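Local structure of Glyco_hydro_cc domain-containing protein (Pseudomonas viridiflava, 6UAV) at residues V211-L214 / E215-D219; G250-Y253 / L254-Y258. The protein is an endo-beta-1,3-glucanase of glycoside hydrolase family 128 (subgroup II), a TIM-barrel enzyme that probably cleaves internal linkages of beta-1,3-glucans. All coordinates share one frame; numbering follows the deposited sequence. Where two conformers were deposited one is given.

Contact 1 of 2, residues V211-L214 / E215-D219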
loop_
_atom_site.group_PDB
_atom_site.type_symbol
_atom_site.label_atom_id
_atom_site.label_comp_id
_atom_site.label_asym_id
_atom_site.label_seq_id
_atom_site.Cartn_x
_atom_site.Cartn_y
_atom_site.Cartn_z
ATOM N N VAL A 211 7.185 1.208 -12.482
ATOM C CA VAL A 211 5.870 0.644 -12.893
ATOM C C VAL A 211 6.115 -0.533 -13.833
ATOM O O VAL A 211 5.421 -1.608 -13.693
ATOM C CB VAL A 211 4.959 1.724 -13.540
ATOM C CG1 VAL A 211 3.764 1.089 -14.272
ATOM C CG2 VAL A 211 4.487 2.674 -12.483
ATOM N N THR A 212 7.045 -0.403 -14.778
ATOM C CA THR A 212 7.299 -1.516 -15.736
ATOM C C THR A 212 7.736 -2.739 -14.939
ATOM O O THR A 212 7.327 -3.876 -15.282
ATOM C CB THR A 212 8.342 -1.157 -16.785
ATOM O OG1 THR A 212 7.812 -0.057 -17.519
ATOM C CG2 THR A 212 8.657 -2.301 -17.717
ATOM N N MET A 213 8.632 -2.524 -13.995
ATOM C CA MET A 213 9.181 -3.639 -13.204
ATOM C C MET A 213 8.034 -4.285 -12.400
ATOM O O MET A 213 7.928 -5.544 -12.434
ATOM C CB MET A 213 10.306 -3.106 -12.318
ATOM C CG MET A 213 10.946 -4.145 -11.428
ATOM S SD MET A 213 10.081 -4.330 -9.864
ATOM C CE MET A 213 10.386 -2.736 -9.118
ATOM N N LEU A 214 7.148 -3.491 -11.791
ATOM C CA LEU A 214 6.080 -4.021 -10.911
ATOM C C LEU A 214 5.022 -4.733 -11.759
ATOM O O LEU A 214 4.535 -5.750 -11.302
ATOM C CB LEU A 214 5.480 -2.917 -10.069
ATOM C CG LEU A 214 6.421 -2.300 -9.042
ATOM C CD1 LEU A 214 5.763 -1.061 -8.429
ATOM C CD2 LEU A 214 6.841 -3.283 -7.920
ATOM N N GLU A 215 4.717 -4.210 -12.942
ATOM C CA GLU A 215 3.782 -4.841 -13.886
ATOM C C GLU A 215 4.346 -6.212 -14.294
ATOM O O GLU A 215 3.549 -7.140 -14.462
ATOM C CB GLU A 215 3.541 -3.925 -15.079
ATOM C CG GLU A 215 2.580 -2.769 -14.767
ATOM C CD GLU A 215 1.126 -3.151 -14.569
ATOM O OE1 GLU A 215 0.745 -4.304 -14.990
ATOM O OE2 GLU A 215 0.369 -2.282 -14.070
ATOM N N ARG A 216 5.663 -6.303 -14.524
ATOM C CA ARG A 216 6.289 -7.531 -15.068
ATOM C C ARG A 216 6.516 -8.557 -13.967
ATOM O O ARG A 216 6.617 -9.691 -14.330
ATOM C CB ARG A 216 7.550 -7.230 -15.893
ATOM C CG ARG A 216 7.178 -6.413 -17.127
ATOM C CD ARG A 216 8.327 -6.146 -18.078
ATOM N NE ARG A 216 7.822 -5.448 -19.271
ATOM C CZ ARG A 216 8.635 -4.896 -20.158
ATOM N NH1 ARG A 216 9.942 -4.995 -19.967
ATOM N NH2 ARG A 216 8.144 -4.258 -21.203
ATOM N N ARG A 217 6.532 -8.199 -12.686
ATOM C CA ARG A 217 6.717 -9.205 -11.612
ATOM C C ARG A 217 5.412 -9.958 -11.345
ATOM O O ARG A 217 4.412 -9.319 -10.904
ATOM C CB ARG A 217 7.164 -8.537 -10.323
ATOM C CG ARG A 217 8.615 -8.152 -10.298
ATOM C CD ARG A 217 8.990 -7.650 -8.918
ATOM N NE ARG A 217 9.280 -8.708 -7.984
ATOM C CZ ARG A 217 10.492 -9.119 -7.602
ATOM N NH1 ARG A 217 11.599 -8.502 -8.025
ATOM N NH2 ARG A 217 10.552 -10.028 -6.657
ATOM N N SER A 218 5.454 -11.288 -11.518
ATOM C CA SER A 218 4.299 -12.184 -11.252
ATOM C C SER A 218 4.030 -12.207 -9.761
ATOM O O SER A 218 2.842 -12.465 -9.449
ATOM C CB SER A 218 4.493 -13.580 -11.772
ATOM O OG SER A 218 5.692 -14.131 -11.264
ATOM N N ASP A 219 4.990 -11.809 -8.897
ATOM C CA ASP A 219 4.744 -11.863 -7.414
ATOM C C ASP A 219 4.263 -10.517 -6.880
ATOM O O ASP A 219 4.235 -10.295 -5.654
ATOM C CB ASP A 219 5.957 -12.371 -6.630
ATOM C CG ASP A 219 7.143 -11.432 -6.683
ATOM O OD1 ASP A 219 7.079 -10.462 -7.518
ATOM O OD2 ASP A 219 8.126 -11.677 -5.973
#

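Contact 2 of 2, residues G250-Y253 / L254-Y258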
loop_
_atom_site.group_PDB
_atom_site.type_symbol
_atom_site.label_atom_id
_atom_site.label_comp_id
_atom_site.label_asym_id
_atom_site.label_seq_id
_atom_site.Cartn_x
_atom_site.Cartn_y
_atom_site.Cartn_z
ATOM N N GLY A 250 0.576 12.655 -13.373
ATOM C CA GLY A 250 -0.650 11.853 -13.234
ATOM C C GLY A 250 -1.095 11.312 -14.573
ATOM O O GLY A 250 -1.412 10.146 -14.676
ATOM N N GLN A 251 -1.141 12.175 -15.598
ATOM C CA GLN A 251 -1.520 11.722 -16.949
ATOM C C GLN A 251 -0.541 10.588 -17.312
ATOM O O GLN A 251 -0.955 9.563 -17.913
ATOM C CB GLN A 251 -1.504 12.918 -17.917
ATOM C CG GLN A 251 -2.149 12.625 -19.249
ATOM C CD GLN A 251 -3.629 12.949 -19.251
ATOM O OE1 GLN A 251 -4.486 12.062 -19.329
ATOM N NE2 GLN A 251 -3.950 14.241 -19.168
ATOM N N TYR A 252 0.743 10.782 -17.049
ATOM C CA TYR A 252 1.789 9.828 -17.482
ATOM C C TYR A 252 1.542 8.475 -16.802
ATOM O O TYR A 252 1.429 7.423 -17.486
ATOM C CB TYR A 252 3.173 10.404 -17.203
ATOM C CG TYR A 252 4.312 9.565 -17.711
ATOM C CD1 TYR A 252 4.508 9.409 -19.073
ATOM C CD2 TYR A 252 5.262 9.034 -16.870
ATOM C CE1 TYR A 252 5.591 8.706 -19.583
ATOM C CE2 TYR A 252 6.356 8.341 -17.361
ATOM C CZ TYR A 252 6.518 8.143 -18.720
ATOM O OH TYR A 252 7.563 7.422 -19.256
ATOM N N TYR A 253 1.363 8.502 -15.494
ATOM C CA TYR A 253 1.047 7.283 -14.692
ATOM C C TYR A 253 -0.094 6.476 -15.304
ATOM O O TYR A 253 0.012 5.213 -15.460
ATOM C CB TYR A 253 0.715 7.660 -13.262
ATOM C CG TYR A 253 0.534 6.519 -12.289
ATOM C CD1 TYR A 253 1.503 5.557 -12.076
ATOM C CD2 TYR A 253 -0.602 6.433 -11.489
ATOM C CE1 TYR A 253 1.360 4.528 -11.153
ATOM C CE2 TYR A 253 -0.750 5.437 -10.534
ATOM C CZ TYR A 253 0.242 4.484 -10.336
ATOM O OH TYR A 253 0.157 3.464 -9.446
ATOM N N LEU A 254 -1.180 7.156 -15.635
ATOM C CA LEU A 254 -2.403 6.462 -16.098
ATOM C C LEU A 254 -2.205 5.881 -17.483
ATOM O O LEU A 254 -2.962 4.907 -17.838
ATOM C CB LEU A 254 -3.604 7.425 -16.020
ATOM C CG LEU A 254 -3.844 8.071 -14.659
ATOM C CD1 LEU A 254 -5.035 9.018 -14.731
ATOM C CD2 LEU A 254 -4.057 7.062 -13.570
ATOM N N SER A 255 -1.266 6.415 -18.250
ATOM C CA SER A 255 -0.998 6.031 -19.664
ATOM C C SER A 255 -0.057 4.843 -19.748
ATOM O O SER A 255 0.038 4.259 -20.839
ATOM C CB SER A 255 -0.320 7.180 -20.407
ATOM O OG SER A 255 1.121 7.181 -20.133
ATOM N N LEU A 256 0.700 4.556 -18.698
ATOM C CA LEU A 256 1.772 3.530 -18.784
ATOM C C LEU A 256 1.172 2.181 -19.174
ATOM O O LEU A 256 0.073 1.815 -18.754
ATOM C CB LEU A 256 2.547 3.486 -17.462
ATOM C CG LEU A 256 3.444 4.710 -17.286
ATOM C CD1 LEU A 256 4.027 4.789 -15.870
ATOM C CD2 LEU A 256 4.525 4.737 -18.334
ATOM N N PRO A 257 1.919 1.398 -19.986
ATOM C CA PRO A 257 1.520 0.051 -20.334
ATOM C C PRO A 257 1.408 -0.813 -19.073
ATOM O O PRO A 257 1.891 -0.452 -18.038
ATOM C CB PRO A 257 2.689 -0.479 -21.177
ATOM C CG PRO A 257 3.389 0.764 -21.690
ATOM C CD PRO A 257 3.215 1.783 -20.582
ATOM N N TYR A 258 0.774 -1.958 -19.212
ATOM C CA TYR A 258 0.639 -2.912 -18.087
ATOM C C TYR A 258 0.677 -4.325 -18.640
ATOM O O TYR A 258 0.677 -4.542 -19.863
ATOM C CB TYR A 258 -0.670 -2.692 -17.323
ATOM C CG TYR A 258 -1.893 -2.534 -18.192
ATOM C CD1 TYR A 258 -2.662 -3.598 -18.601
ATOM C CD2 TYR A 258 -2.274 -1.273 -18.580
ATOM C CE1 TYR A 258 -3.771 -3.418 -19.427
ATOM C CE2 TYR A 258 -3.343 -1.074 -19.426
ATOM C CZ TYR A 258 -4.108 -2.142 -19.829
ATOM O OH TYR A 258 -5.168 -1.830 -20.627
#

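Contact 1 of 2, residues V211-L214 / E215-D219
R216 lays its guanidinium beneath the methyl of T212: CG2 sits 3.6 Å from CZ of R216, above the centre of one face of the flat group. The chain of R216 runs extended from CG to NE alongside T212, one helical turn on. OG1 of T212, beside the backbone N (chi1 -62°), leaves the methyl CG2 anti to that N and on the side of the arginine, while OG1 bonds back to the carbonyl of A208. The next pair repeats the i to i+4 spacing. M213 and R217 lie side by side, SD of M213 resting 3.6 Å from CD of R217, and V211 CG1 meets the CG of E215 more loosely at 4.1 Å.

This is the C-terminal end of helix 200-216, the helix linking barrel strands 180-185 and 220-225 in a right-handed beta-alpha-beta crossover of the TIM barrel. E215 N to V211 O, at 2.8 Å and close to straight (163°), and then R216 N to T212 O continue the alpha-helical ladder. The bonds that follow are weak: R217 N reaches M213 O at 3.0 Å and L214 O at 3.4 Å, and R217 itself leaves helical geometry.

Past the helix end R217 turns its guanidinium side-on to the D219 carboxylate, NE to OD1 at 2.9 Å and NH2 to OD2 at 3.0 Å, each oxygen using its syn lone pair. The bend at chi3 (82°) swings the group into place, and a second carboxylate, that of D171, pairs with NH1. E215 points its own carboxylate elsewhere, toward the hydroxyls of Y223 and S3.

Contact 2 of 2, residues G250-Y253 / L254-Y258
L256 reaches back over the ring of Y252, and this CH-pi contact is the main apolar meeting of side chains in the last turn of helix 248-255. CD2 of L256 stands 4.2 Å from the centroid of the Y252 ring, 20° off its normal and displaced toward the rim, so that CZ of Y252 is its nearest ring atom at 4.0 Å. The two side chains meet at a slant. Y252 holds CG anti to its own N (chi1 -175°), which puts the ring where L256 can cover it; K204 makes a cation-pi contact with the same ring. A looser apolar touch joins CD2 of Y253 to CD2 of L254 at 4.1 Å.

The polar contacts gather at backbone carbonyls. L254 N bonds to G250 O at 3.1 Å in regular alpha-helical fashion. The O of Y252 draws more donors: S255 N comes to it at 3.0 Å from above the carbonyl plane, and in the conformer given, one of two, S255 OG donates to it at 2.7 Å, in that plane and on a lone pair. With chi1 at 82° this conformer folds its hydroxyl back onto the oxygen, so that bond may hold only part of the time. L256 N adds only weak bonds, to Y252 O and to Y253 O.

Outside the turn, Y253 sends its hydroxyl to the carbonyl of G7, on barrel strand 6-9, and its ring meets that of W225, tying this C-terminal helix to the barrel wall. S255 OG, in this conformer, supplements the i+3 donor S255 N and the weak i+4 bond of L256 N, which probably helps satisfy Y252 O where the alpha-helical bonds weaken.

Contact 1 and contact 2 are worked examples of one theme, the last turn of a helix giving way to non-helical chain, met on two neighbouring helices of the barrel's outer layer. Their centres lie 14 Å apart, yet they touch directly. V211 meets two residues of contact 2: its CG2 lies 3.9 Å from CE1 of Y253, and its CB 4.0 Å from CD1 of L256. R6, on strand 6-9, bonds the carbonyls of L256 and P257 and makes only a long, weak ion pair with E215. Contact 1 ends where the chain enters strand 220-225, at the barrel's N-terminal end, probably remote from the active site, which in TIM barrels lies at the strands' C-terminal ends.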